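Local atomic coordinates of L-arabinose ABC transporter, periplasmic L-arabinose-binding protein (Burkholderia thailandensis, PDB entry 4KZK), a protein that binds beta-D-galactose and probably L-arabinose in the periplasm, and probably delivers them to an ABC transporter for uptake. Residues I96-D101 and S121-L126. Residues are numbered along the deposited sequence; the frame is centred on the assembly and turned at random.
With GAL (beta-D-galactopyranose), chain B.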
loop_
_atom_site.group_PDB
_atom_site.type_symbol
_atom_site.label_atom_id
_atom_site.label_comp_id
_atom_site.label_asym_id
_atom_site.label_seq_id
_atom_site.Cartn_x
_atom_site.Cartn_y
_atom_site.Cartn_z
ATOM N N ILE A 96 1.924 -15.552 7.912
ATOM C CA ILE A 96 2.199 -14.135 7.677
ATOM C C ILE A 96 0.904 -13.549 7.131
ATOM O O ILE A 96 0.292 -14.145 6.246
ATOM C CB ILE A 96 3.348 -13.967 6.671
ATOM C CG1 ILE A 96 4.651 -14.578 7.210
ATOM C CG2 ILE A 96 3.558 -12.509 6.309
ATOM C CD1 ILE A 96 5.687 -14.873 6.156
ATOM N N ILE A 97 0.457 -12.444 7.698
ATOM C CA ILE A 97 -0.860 -11.918 7.329
ATOM C C ILE A 97 -0.860 -10.399 7.163
ATOM O O ILE A 97 -0.257 -9.695 7.958
ATOM C CB ILE A 97 -1.945 -12.360 8.344
ATOM C CG1 ILE A 97 -3.346 -11.883 7.920
ATOM C CG2 ILE A 97 -1.598 -11.928 9.774
ATOM C CD1 ILE A 97 -4.489 -12.617 8.583
ATOM N N CYS A 98 -1.537 -9.934 6.119
ATOM C CA CYS A 98 -1.948 -8.538 6.017
ATOM C C CYS A 98 -3.453 -8.556 6.199
ATOM O O CYS A 98 -4.182 -8.883 5.270
ATOM C CB CYS A 98 -1.581 -7.893 4.679
ATOM S SG CYS A 98 -2.086 -6.131 4.664
ATOM N N ALA A 99 -3.899 -8.259 7.410
ATOM C CA ALA A 99 -5.301 -8.382 7.751
ATOM C C ALA A 99 -6.117 -7.265 7.111
ATOM O O ALA A 99 -5.612 -6.179 6.858
ATOM C CB ALA A 99 -5.466 -8.379 9.264
ATOM N N PRO A 100 -7.424 -7.497 6.890
ATOM C CA PRO A 100 -8.295 -6.497 6.295
ATOM C C PRO A 100 -8.759 -5.457 7.313
ATOM O O PRO A 100 -9.306 -4.434 6.928
ATOM C CB PRO A 100 -9.471 -7.332 5.791
ATOM C CG PRO A 100 -9.514 -8.500 6.682
ATOM C CD PRO A 100 -8.103 -8.789 7.061
ATOM N N ASP A 101 -8.576 -5.771 8.600
ATOM C CA ASP A 101 -8.949 -4.905 9.712
ATOM C C ASP A 101 -7.909 -5.183 10.797
ATOM O O ASP A 101 -7.913 -6.244 11.396
ATOM C CB ASP A 101 -10.362 -5.261 10.209
ATOM C CG ASP A 101 -10.770 -4.497 11.474
ATOM O OD1 ASP A 101 -9.965 -3.704 12.008
ATOM O OD2 ASP A 101 -11.941 -4.652 11.896
ATOM N N SER A 121 3.096 -10.205 10.879
ATOM C CA SER A 121 2.274 -9.308 10.049
ATOM C C SER A 121 3.112 -8.651 8.969
ATOM O O SER A 121 4.333 -8.460 9.109
ATOM C CB SER A 121 1.578 -8.244 10.903
ATOM O OG SER A 121 2.524 -7.506 11.615
ATOM N N VAL A 122 2.447 -8.307 7.879
ATOM C CA VAL A 122 3.084 -7.589 6.776
ATOM C C VAL A 122 2.131 -6.484 6.331
ATOM O O VAL A 122 0.906 -6.680 6.296
ATOM C CB VAL A 122 3.510 -8.557 5.639
ATOM C CG1 VAL A 122 2.321 -9.204 4.960
ATOM C CG2 VAL A 122 4.426 -7.863 4.649
ATOM N N ASP A 123 2.723 -5.331 6.013
ATOM C CA ASP A 123 2.067 -4.123 5.500
ATOM C C ASP A 123 1.285 -3.370 6.549
ATOM O O ASP A 123 1.630 -2.250 6.860
ATOM C CB ASP A 123 1.214 -4.425 4.269
ATOM C CG ASP A 123 1.992 -5.187 3.239
ATOM O OD1 ASP A 123 3.036 -4.652 2.784
ATOM O OD2 ASP A 123 1.629 -6.330 2.915
ATOM N N ASP A 124 0.262 -4.008 7.107
ATOM C CA ASP A 124 -0.678 -3.376 8.000
ATOM C C ASP A 124 -0.510 -3.986 9.379
ATOM O O ASP A 124 -0.837 -5.147 9.597
ATOM C CB ASP A 124 -2.101 -3.554 7.516
ATOM C CG ASP A 124 -2.364 -2.959 6.126
ATOM O OD1 ASP A 124 -1.426 -2.383 5.533
ATOM O OD2 ASP A 124 -3.521 -3.083 5.652
ATOM N N GLN A 125 -0.013 -3.188 10.322
ATOM C CA GLN A 125 0.365 -3.697 11.638
ATOM C C GLN A 125 -0.849 -3.958 12.512
ATOM O O GLN A 125 -1.728 -3.107 12.638
ATOM C CB GLN A 125 1.338 -2.719 12.332
ATOM C CG GLN A 125 1.999 -3.303 13.572
ATOM C CD GLN A 125 3.044 -2.370 14.170
ATOM O OE1 GLN A 125 3.017 -1.141 13.945
ATOM N NE2 GLN A 125 3.974 -2.939 14.920
ATOM N N LEU A 126 -0.883 -5.133 13.145
ATOM C CA LEU A 126 -2.009 -5.510 14.000
ATOM C C LEU A 126 -1.986 -4.669 15.290
ATOM O O LEU A 126 -0.906 -4.334 15.799
ATOM C CB LEU A 126 -1.950 -7.008 14.317
ATOM C CG LEU A 126 -2.060 -7.973 13.126
ATOM C CD1 LEU A 126 -1.852 -9.404 13.602
ATOM C CD2 LEU A 126 -3.386 -7.830 12.422
HETATM C C1 GAL B . -1.040 -1.882 2.167
HETATM C C2 GAL B . -1.727 -1.496 0.861
HETATM C C3 GAL B . -0.929 -2.103 -0.302
HETATM C C4 GAL B . 0.534 -1.685 -0.197
HETATM C C5 GAL B . 1.076 -2.108 1.157
HETATM C C6 GAL B . 2.519 -1.664 1.350
HETATM O O1 GAL B . -1.720 -1.214 3.212
HETATM O O2 GAL B . -3.040 -2.008 0.885
HETATM O O3 GAL B . -1.483 -1.724 -1.568
HETATM O O4 GAL B . 0.679 -0.302 -0.409
HETATM O O5 GAL B . 0.314 -1.458 2.164
HETATM O O6 GAL B . 3.004 -2.064 2.622
HETATM O O HOH W 1 -1.911 -7.682 9.360
HETATM O O HOH W 2 -5.904 -3.346 6.865
#
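The sulfur of Cys98 lies against two sugar-binding aspartates, its SG 3.5 Å from CG of Asp124 and 3.7 Å from CB of Asp123. With SG anti to the backbone N (chi1 -178°), the thiol is carried over the turn in which Asp124 N makes a weak bond back to Val122 O. Asp123 and Asp124 each turn one carboxylate oxygen to the galactose: Asp123 OD1 accepts from O6 at 2.6 Å, and also receives Trp50 and His294, while Asp124 OD1 takes the anomeric O1. Asp124 OD2 is salt-bridged to Lys44 and accepts a hydrogen bond from a water 2.7 Å away that also donates to Ala99 O, which probably fixes the carboxylate's rotation. Strands 94-98 and 118-122 are parallel neighbours joined through helix 105-114 in a beta-alpha-beta unit of this periplasmic binding protein, and their C-terminal ends present the ligand loops. Between them Val122 N donates to Ile97 O (3.0 Å). Farther back the side chains of Ile96 and Val122 cross, CG2 of Ile96 3.8 Å from CG1 of Val122, beneath helix 291-308. A second water joins Ile97 O, Ala99 N and Asp124 O, and beyond it Leu126 CD2 meets the methyl of Ala99.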